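Long-range contacts in repeat Five Residue (Rfr) protein or pentapeptide repeat protein (PDB 2O6W), which is of unknown function but folds its pentapeptide repeats into a beta helix: residues Asp92-Ile97 and Asn110-Gly115; Ala101-Ala106 and Ala121-Ala126. One frame throughout, in Å; residues are numbered along the deposited sequence.

Contact 1. Residues Asp92-Ile97 and Asn110-Gly115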
loop_
_atom_site.group_PDB
_atom_site.type_symbol
_atom_site.label_atom_id
_atom_site.label_comp_id
_atom_site.label_asym_id
_atom_site.label_seq_id
_atom_site.Cartn_x
_atom_site.Cartn_y
_atom_site.Cartn_z
ATOM N N ASP A 92 -4.124 4.771 -3.146
ATOM C CA ASP A 92 -5.238 3.946 -3.583
ATOM C C ASP A 92 -4.870 2.519 -3.168
ATOM O O ASP A 92 -3.984 1.909 -3.756
ATOM C CB ASP A 92 -5.414 4.042 -5.105
ATOM C CG ASP A 92 -6.663 3.320 -5.604
ATOM O OD1 ASP A 92 -7.130 2.389 -4.913
ATOM O OD2 ASP A 92 -7.171 3.668 -6.699
ATOM N N LEU A 93 -5.527 2.005 -2.132
ATOM C CA LEU A 93 -5.267 0.649 -1.656
ATOM C C LEU A 93 -6.480 -0.260 -1.880
ATOM O O LEU A 93 -6.713 -1.205 -1.127
ATOM C CB LEU A 93 -4.879 0.675 -0.170
ATOM C CG LEU A 93 -3.386 0.941 0.077
ATOM C CD1 LEU A 93 -3.139 1.482 1.476
ATOM C CD2 LEU A 93 -2.612 -0.355 -0.150
ATOM N N GLU A 94 -7.252 0.026 -2.924
ATOM C CA GLU A 94 -8.425 -0.778 -3.220
ATOM C C GLU A 94 -8.071 -2.240 -3.488
ATOM O O GLU A 94 -7.153 -2.536 -4.249
ATOM C CB GLU A 94 -9.187 -0.203 -4.410
ATOM C CG GLU A 94 -10.416 -1.018 -4.767
ATOM C CD GLU A 94 -11.483 -0.211 -5.482
ATOM O OE1 GLU A 94 -12.511 -0.812 -5.862
ATOM O OE2 GLU A 94 -11.304 1.017 -5.658
ATOM N N ASN A 95 -8.810 -3.140 -2.840
ATOM C CA ASN A 95 -8.620 -4.582 -2.970
ATOM C C ASN A 95 -7.207 -5.008 -2.624
ATOM O O ASN A 95 -6.729 -6.049 -3.071
ATOM C CB ASN A 95 -8.956 -5.049 -4.390
ATOM C CG ASN A 95 -10.344 -4.633 -4.820
ATOM O OD1 ASN A 95 -11.323 -4.845 -4.093
ATOM N ND2 ASN A 95 -10.441 -4.035 -6.001
ATOM N N ALA A 96 -6.532 -4.201 -1.821
ATOM C CA ALA A 96 -5.173 -4.526 -1.438
ATOM C C ALA A 96 -5.179 -5.625 -0.390
ATOM O O ALA A 96 -6.164 -5.824 0.321
ATOM C CB ALA A 96 -4.482 -3.301 -0.899
ATOM N N ILE A 97 -4.075 -6.346 -0.298
ATOM C CA ILE A 97 -3.981 -7.403 0.685
ATOM C C ILE A 97 -3.006 -6.972 1.762
ATOM O O ILE A 97 -1.801 -6.930 1.534
ATOM C CB ILE A 97 -3.507 -8.714 0.037
ATOM C CG1 ILE A 97 -4.598 -9.231 -0.913
ATOM C CG2 ILE A 97 -3.197 -9.747 1.106
ATOM C CD1 ILE A 97 -4.178 -10.443 -1.717
ATOM N N ASN A 110 -7.037 9.981 4.255
ATOM C CA ASN A 110 -7.724 10.085 2.974
ATOM C C ASN A 110 -7.367 8.984 1.990
ATOM O O ASN A 110 -7.540 9.132 0.779
ATOM C CB ASN A 110 -7.448 11.440 2.350
ATOM C CG ASN A 110 -7.968 12.567 3.198
ATOM O OD1 ASN A 110 -9.066 12.479 3.743
ATOM N ND2 ASN A 110 -7.190 13.632 3.318
ATOM N N ALA A 111 -6.863 7.880 2.515
ATOM C CA ALA A 111 -6.501 6.751 1.686
ATOM C C ALA A 111 -7.781 6.008 1.315
ATOM O O ALA A 111 -8.776 6.082 2.030
ATOM C CB ALA A 111 -5.564 5.828 2.454
ATOM N N ASN A 112 -7.772 5.306 0.192
ATOM C CA ASN A 112 -8.946 4.532 -0.199
ATOM C C ASN A 112 -8.646 3.052 0.111
ATOM O O ASN A 112 -7.716 2.476 -0.445
ATOM C CB ASN A 112 -9.244 4.750 -1.691
ATOM C CG ASN A 112 -10.321 3.811 -2.219
ATOM O OD1 ASN A 112 -11.171 3.334 -1.465
ATOM N ND2 ASN A 112 -10.297 3.554 -3.523
ATOM N N LEU A 113 -9.421 2.453 1.014
ATOM C CA LEU A 113 -9.217 1.051 1.401
ATOM C C LEU A 113 -10.394 0.159 1.048
ATOM O O LEU A 113 -10.631 -0.863 1.701
ATOM C CB LEU A 113 -8.952 0.937 2.908
ATOM C CG LEU A 113 -7.527 1.109 3.450
ATOM C CD1 LEU A 113 -6.937 2.407 2.950
ATOM C CD2 LEU A 113 -7.552 1.081 4.981
ATOM N N GLN A 114 -11.132 0.544 0.014
ATOM C CA GLN A 114 -12.293 -0.224 -0.413
ATOM C C GLN A 114 -11.915 -1.634 -0.833
ATOM O O GLN A 114 -11.011 -1.839 -1.646
ATOM C CB GLN A 114 -13.002 0.478 -1.568
ATOM C CG GLN A 114 -14.363 -0.116 -1.888
ATOM C CD GLN A 114 -15.067 0.630 -3.000
ATOM O OE1 GLN A 114 -14.617 0.624 -4.143
ATOM N NE2 GLN A 114 -16.168 1.289 -2.668
ATOM N N GLY A 115 -12.625 -2.601 -0.262
ATOM C CA GLY A 115 -12.374 -3.988 -0.578
ATOM C C GLY A 115 -11.023 -4.483 -0.113
ATOM O O GLY A 115 -10.648 -5.603 -0.426
HETATM O O HOH W 1 -13.703 3.020 -4.685
#

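Contact 2. Residues Ala101-Ala106 and Ala121-Ala126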
loop_
_atom_site.group_PDB
_atom_site.type_symbol
_atom_site.label_atom_id
_atom_site.label_comp_id
_atom_site.label_asym_id
_atom_site.label_seq_id
_atom_site.Cartn_x
_atom_site.Cartn_y
_atom_site.Cartn_z
ATOM N N ALA A 101 -0.266 -7.229 8.223
ATOM C CA ALA A 101 0.648 -6.105 8.044
ATOM C C ALA A 101 0.838 -5.318 9.335
ATOM O O ALA A 101 -0.062 -5.229 10.160
ATOM C CB ALA A 101 0.138 -5.174 6.949
ATOM N N ASN A 102 2.021 -4.752 9.507
ATOM C CA ASN A 102 2.297 -3.957 10.688
ATOM C C ASN A 102 2.261 -2.486 10.268
ATOM O O ASN A 102 3.229 -1.974 9.700
ATOM C CB ASN A 102 3.669 -4.322 11.256
ATOM C CG ASN A 102 4.009 -3.532 12.503
ATOM O OD1 ASN A 102 3.162 -2.827 13.047
ATOM N ND2 ASN A 102 5.252 -3.649 12.965
ATOM N N LEU A 103 1.142 -1.818 10.540
ATOM C CA LEU A 103 0.966 -0.413 10.172
ATOM C C LEU A 103 1.046 0.540 11.368
ATOM O O LEU A 103 0.450 1.616 11.354
ATOM C CB LEU A 103 -0.378 -0.235 9.464
ATOM C CG LEU A 103 -0.530 -0.944 8.116
ATOM C CD1 LEU A 103 -1.966 -1.399 7.923
ATOM C CD2 LEU A 103 -0.109 -0.006 7.004
ATOM N N GLN A 104 1.805 0.153 12.386
ATOM C CA GLN A 104 1.944 0.969 13.582
ATOM C C GLN A 104 2.423 2.388 13.307
ATOM O O GLN A 104 3.493 2.603 12.741
ATOM C CB GLN A 104 2.883 0.289 14.567
ATOM C CG GLN A 104 2.953 0.969 15.916
ATOM C CD GLN A 104 3.703 0.125 16.927
ATOM O OE1 GLN A 104 3.230 -0.947 17.338
ATOM N NE2 GLN A 104 4.889 0.590 17.322
ATOM N N GLY A 105 1.604 3.352 13.717
ATOM C CA GLY A 105 1.928 4.750 13.525
ATOM C C GLY A 105 1.870 5.184 12.073
ATOM O O GLY A 105 2.299 6.285 11.736
ATOM N N ALA A 106 1.332 4.333 11.207
ATOM C CA ALA A 106 1.249 4.657 9.790
ATOM C C ALA A 106 0.240 5.754 9.504
ATOM O O ALA A 106 -0.771 5.882 10.185
ATOM C CB ALA A 106 0.897 3.416 8.988
ATOM N N ALA A 121 -4.140 -7.091 11.014
ATOM C CA ALA A 121 -3.194 -6.012 10.820
ATOM C C ALA A 121 -3.069 -5.192 12.103
ATOM O O ALA A 121 -4.021 -5.090 12.880
ATOM C CB ALA A 121 -3.646 -5.129 9.675
ATOM N N ASN A 122 -1.888 -4.620 12.323
ATOM C CA ASN A 122 -1.640 -3.790 13.497
ATOM C C ASN A 122 -1.806 -2.307 13.153
ATOM O O ASN A 122 -0.995 -1.737 12.421
ATOM C CB ASN A 122 -0.228 -4.031 14.038
ATOM C CG ASN A 122 0.107 -3.121 15.213
ATOM O OD1 ASN A 122 -0.793 -2.576 15.860
ATOM N ND2 ASN A 122 1.398 -2.964 15.503
ATOM N N LEU A 123 -2.855 -1.689 13.691
ATOM C CA LEU A 123 -3.131 -0.281 13.444
ATOM C C LEU A 123 -2.901 0.610 14.661
ATOM O O LEU A 123 -3.493 1.686 14.763
ATOM C CB LEU A 123 -4.570 -0.102 12.961
ATOM C CG LEU A 123 -4.862 -0.433 11.498
ATOM C CD1 LEU A 123 -4.389 -1.833 11.165
ATOM C CD2 LEU A 123 -6.358 -0.303 11.259
ATOM N N ARG A 124 -2.043 0.170 15.576
ATOM C CA ARG A 124 -1.744 0.947 16.775
ATOM C C ARG A 124 -1.106 2.281 16.430
ATOM O O ARG A 124 -0.068 2.324 15.774
ATOM C CB ARG A 124 -0.789 0.186 17.696
ATOM C CG ARG A 124 -1.395 -1.001 18.397
ATOM C CD ARG A 124 -0.406 -1.609 19.378
ATOM N NE ARG A 124 -0.982 -2.761 20.061
ATOM C CZ ARG A 124 -1.054 -3.983 19.544
ATOM N NH1 ARG A 124 -0.576 -4.228 18.332
ATOM N NH2 ARG A 124 -1.625 -4.962 20.235
ATOM N N GLY A 125 -1.727 3.366 16.876
ATOM C CA GLY A 125 -1.187 4.686 16.616
ATOM C C GLY A 125 -1.344 5.151 15.185
ATOM O O GLY A 125 -0.980 6.281 14.853
ATOM N N ALA A 126 -1.888 4.294 14.329
ATOM C CA ALA A 126 -2.076 4.650 12.923
ATOM C C ALA A 126 -3.173 5.688 12.775
ATOM O O ALA A 126 -4.107 5.719 13.572
ATOM C CB ALA A 126 -2.430 3.416 12.124
#

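Contact 1. Residues Asp92-Ile97 and Asn110-Gly115
Leu93 N donates to Asn112 O over 2.8 Å, and Asn95 N donates to Gln114 O at the same length. Between these two backbone bonds the chains run side by side in the same direction, 6° apart. Outside the coil, the extended side chain of Glu94 lies alongside that of Gln114, carboxylate and amide planes turned 84° to each other. Glu94 OE1 and Gln114 OE1, both acceptors, stand 3.1 Å apart; a water donates to Gln114 OE1 (2.6 Å) and to Glu94 OE2, bridging the two side chains. Asn112 ND2 reaches Glu94 OE2 in a weak bond, while Lys33 pairs with both Glu94 and Asp92. This is coil-on-coil stacking in a pentapeptide-repeat beta helix, with residues 20 positions apart in register and the leucines turned inward: Leu93 CB meets Leu113 CD1 at 4.1 Å. An Asx turn in each segment positions these groups. With CG anti to its own N (chi1 -174°), Asp92 brings OD1 to Glu94 N at 3.1 Å; Asn112 OD1 does the same for Gln114 N, which sits above the carbonyl plane, and also accepts from Asn132. A type II turn from Leu93 to Ala96 holds Asn95 at positive phi.

Contact 2. Residues Ala101-Ala106 and Ala121-Ala126
Three backbone hydrogen bonds join Ala101-Ala106 to Ala121-Ala126. Asn122 N gives to Ala101 O, Leu103 N to Asn122 O, and Gly105 N to Arg124 O at 2.8 Å. The first is the straightest. CA-H...O contacts run beside them, among them Ala126 CA to Ala106 O. Ala126 CB also lies against the backbone oxygen of Leu103, Leu103 O, at 3.5 Å.

Among the side chains, the amide of Asn122 is the busy group. Its ND2 donates to Gln104 OE1 at 3.3 Å, which lies close to the plane of the Asn122 amide, and more weakly to Asn102 OD1 at 3.0 Å. The two asparagines lie side by side with amide planes only 14° apart, whereas the Gln104 amide stands nearly perpendicular, 85° from that of Asn122. Asn122 OD1 faces its own chain: CG anti to the backbone N (chi1 176°) carries it to Arg124 N at 3.0 Å, closing an Asx turn, and Arg124 NH1 adds a weak bond. That guanidinium also forms a salt bridge with Glu142.

The apolar contacts lie inside the coil. Leu103 CD1 touches Leu123 CD1 at 4.1 Å, the two leucines pointing the same way, and Ala121 CB approaches that same Leu103 methyl. Matching type II turns, Leu103 to Ala106 and Leu123 to Ala126, place Gly105 and Gly125 at positive phi and swing the chain round the corner.

Neither segment is a regular strand, and the neighbours are further loops of the pentapeptide-repeat beta helix. Asn102 and Gln104 bond through their backbones to Ala81, Leu83 and Glu85, and Leu103 packs on Leu83 and Leu88; beyond the other segment, Ala121 bonds backbone to backbone with Glu142, and Gly125 N bonds to the carboxylate of Asp144.

Helix 2-10 comes first in the chain, and both contacts lie well after it, in the coiled part. Contact 1 closes a loop when the chain, having left Asp92-Ile97, returns through 12 residues to Asn110-Gly115. Contact 2 opens before that return is complete: Ala101-Ala106 falls inside the first loop, and 14 residues separate it from Ala121-Ala126. The two closures therefore cross, their segments alternating along the sequence, as winding round one coil requires. Their centres are 15 Å apart, and the segments do not touch between contacts. Contact 1 ties Asp92-Ile97 to Asn110-Gly115 on one side of successive turns; contact 2 ties Ala101-Ala106 to Ala121-Ala126 on another side.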